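Local coordinates for protein geranylgeranyl pyrophosphate synthase (Geoglobus acetivorans, PDB 5JFQ) that catalyses the stepwise addition of three isopentenyl diphosphate molecules to dimethylallyl diphosphate, giving mainly geranylgeranyl diphosphate and smaller amounts of farnesyl diphosphate, at residues G112-L115 and Y116-F120. Numbering follows the deposited sequence.
Sequences GDTL and YAEAF
Thr114 and Glu118, one turn apart on helix 105-123, run side by side in the same direction, and the methyl CG2 of Thr114 lies 3.6 Å from the carboxylate oxygen OE1 of Glu118. In Thr114 OG1 sits beside the backbone N (chi1 -62°), where it is hydrogen-bonded to the carbonyl O of Leu110, and the methyl CG2 is left anti to that N, turned toward the following turn. Leu115 reaches the same oxygen from another direction, its CD2 lying 3.7 Å from OE1 of Glu118, so that two methyl groups from successive residues border the carboxylate. The Glu118 chain is extended beyond CG, and its OE2 forms a salt bridge with Arg37, which also packs against Leu115. An alanine in place of Glu118 would probably leave the guanidinium of Arg37 without this buried countercharge and the methyls of Thr114 and Leu115 without the carboxylate they touch.

Beneath these side chains the backbone follows a regular α-helical i to i+4 pattern. Glu118 N donates to Thr114 O at 2.8 Å, and in the same way Ala119 N is bonded to Leu115 O and Tyr116 N to Gly112 O. The bond from Ala117 N to Asp113 O is longer, 3.2 Å, with the donor above the carbonyl plane; that same carbonyl oxygen also accepts a hydrogen bond from Tyr116 OH of the second subunit.

Tyr116 presents CE1 to the edge of the Phe120 ring, within its plane, and stacks on Phe79. Phe120 stacks on Phe120 of the second subunit, and Asp113 OD2 is hydrogen-bonded to His83 ND1 of that subunit. Helix 105-123 thus combines intrachain packing with a buried dimer interface, within the mainly α-helical isoprenoid synthase fold of the homodimeric polyprenyl synthases.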
ATOM      1  N   GLY B 112       4.082  -0.629   7.098  1.00 45.47           N
ATOM      2  CA  GLY B 112       3.217   0.314   6.412  1.00 42.54           C
ATOM      3  C   GLY B 112       2.381  -0.343   5.327  1.00 43.85           C
ATOM      4  O   GLY B 112       1.206  -0.010   5.153  1.00 41.58           O
ATOM      5  N   ASP B 113       2.973  -1.289   4.581  1.00 43.71           N
ATOM      6  CA  ASP B 113       2.199  -2.032   3.586  1.00 40.02           C
ATOM      7  C   ASP B 113       1.021  -2.745   4.228  1.00 40.20           C
ATOM      8  O   ASP B 113      -0.031  -2.894   3.597  1.00 40.22           O
ATOM      9  CB  ASP B 113       3.071  -3.057   2.871  1.00 36.00           C
ATOM     10  CG  ASP B 113       3.993  -2.436   1.854  1.00 41.38           C
ATOM     11  OD1 ASP B 113       3.892  -1.223   1.591  1.00 37.14           O
ATOM     12  OD2 ASP B 113       4.826  -3.184   1.300  1.00 41.75           O
ATOM     13  N   THR B 114       1.193  -3.189   5.477  1.00 40.60           N
ATOM     14  CA  THR B 114       0.135  -3.874   6.208  1.00 43.07           C
ATOM     15  C   THR B 114      -0.935  -2.896   6.666  1.00 45.46           C
ATOM     16  O   THR B 114      -2.133  -3.116   6.449  1.00 48.29           O
ATOM     17  CB  THR B 114       0.714  -4.600   7.416  1.00 43.55           C
ATOM     18  OG1 THR B 114       1.657  -5.598   6.992  1.00 41.82           O
ATOM     19  CG2 THR B 114      -0.421  -5.244   8.213  1.00 45.75           C
ATOM     20  N   LEU B 115      -0.522  -1.816   7.322  1.00 44.38           N
ATOM     21  CA  LEU B 115      -1.454  -0.739   7.629  1.00 46.77           C
ATOM     22  C   LEU B 115      -2.212  -0.306   6.380  1.00 46.21           C
ATOM     23  O   LEU B 115      -3.433  -0.096   6.418  1.00 39.17           O
ATOM     24  CB  LEU B 115      -0.690   0.436   8.251  1.00 44.71           C
ATOM     25  CG  LEU B 115      -0.167   0.171   9.675  1.00 46.62           C
ATOM     26  CD1 LEU B 115       0.795   1.264  10.161  1.00 41.51           C
ATOM     27  CD2 LEU B 115      -1.322  -0.018  10.674  1.00 43.82           C
ATOM     28  N   TYR B 116      -1.500  -0.188   5.255  1.00 45.89           N
ATOM     29  CA  TYR B 116      -2.108   0.281   4.010  1.00 44.53           C
ATOM     30  C   TYR B 116      -3.280  -0.607   3.605  1.00 42.40           C
ATOM     31  O   TYR B 116      -4.369  -0.115   3.313  1.00 41.84           O
ATOM     32  CB  TYR B 116      -1.041   0.303   2.913  1.00 44.66           C
ATOM     33  CG  TYR B 116      -1.171   1.312   1.775  1.00 44.43           C
ATOM     34  CD1 TYR B 116      -2.332   2.067   1.551  1.00 44.40           C
ATOM     35  CD2 TYR B 116      -0.099   1.482   0.902  1.00 47.86           C
ATOM     36  CE1 TYR B 116      -2.397   2.973   0.474  1.00 48.37           C
ATOM     37  CE2 TYR B 116      -0.144   2.357  -0.163  1.00 45.84           C
ATOM     38  CZ  TYR B 116      -1.271   3.107  -0.380  1.00 50.77           C
ATOM     39  OH  TYR B 116      -1.209   3.968  -1.463  1.00 45.43           O
ATOM     40  N   ALA B 117      -3.066  -1.925   3.565  1.00 44.84           N
ATOM     41  CA  ALA B 117      -4.166  -2.832   3.256  1.00 41.24           C
ATOM     42  C   ALA B 117      -5.215  -2.803   4.363  1.00 45.47           C
ATOM     43  O   ALA B 117      -6.426  -2.793   4.087  1.00 41.97           O
ATOM     44  CB  ALA B 117      -3.645  -4.258   3.042  1.00 35.39           C
ATOM     45  N   GLU B 118      -4.768  -2.770   5.625  1.00 42.05           N
ATOM     46  CA  GLU B 118      -5.714  -2.814   6.727  1.00 42.42           C
ATOM     47  C   GLU B 118      -6.699  -1.662   6.642  1.00 44.50           C
ATOM     48  O   GLU B 118      -7.882  -1.831   6.976  1.00 47.51           O
ATOM     49  CB  GLU B 118      -4.972  -2.823   8.061  1.00 39.82           C
ATOM     50  CG  GLU B 118      -4.529  -4.216   8.494  1.00 37.90           C
ATOM     51  CD  GLU B 118      -3.691  -4.223   9.778  1.00 50.03           C
ATOM     52  OE1 GLU B 118      -2.878  -3.280   9.990  1.00 45.70           O
ATOM     53  OE2 GLU B 118      -3.837  -5.191  10.571  1.00 51.14           O
ATOM     54  N   ALA B 119      -6.255  -0.516   6.120  1.00 42.15           N
ATOM     55  CA  ALA B 119      -7.132   0.648   6.027  1.00 45.65           C
ATOM     56  C   ALA B 119      -8.272   0.399   5.055  1.00 45.30           C
ATOM     57  O   ALA B 119      -9.419   0.776   5.320  1.00 42.91           O
ATOM     58  CB  ALA B 119      -6.344   1.888   5.607  1.00 40.93           C
ATOM     59  N   PHE B 120      -7.976  -0.207   3.912  1.00 42.62           N
ATOM     60  CA  PHE B 120      -9.052  -0.499   2.984  1.00 44.19           C
ATOM     61  C   PHE B 120      -9.959  -1.607   3.509  1.00 48.05           C
ATOM     62  O   PHE B 120     -11.153  -1.620   3.197  1.00 48.04           O
ATOM     63  CB  PHE B 120      -8.472  -0.831   1.623  1.00 40.75           C
ATOM     64  CG  PHE B 120      -7.995   0.373   0.896  1.00 45.71           C
ATOM     65  CD1 PHE B 120      -8.899   1.202   0.245  1.00 36.92           C
ATOM     66  CD2 PHE B 120      -6.655   0.723   0.919  1.00 48.03           C
ATOM     67  CE1 PHE B 120      -8.475   2.327  -0.408  1.00 46.14           C
ATOM     68  CE2 PHE B 120      -6.210   1.867   0.262  1.00 51.60           C
ATOM     69  CZ  PHE B 120      -7.114   2.670  -0.406  1.00 50.78           C
TER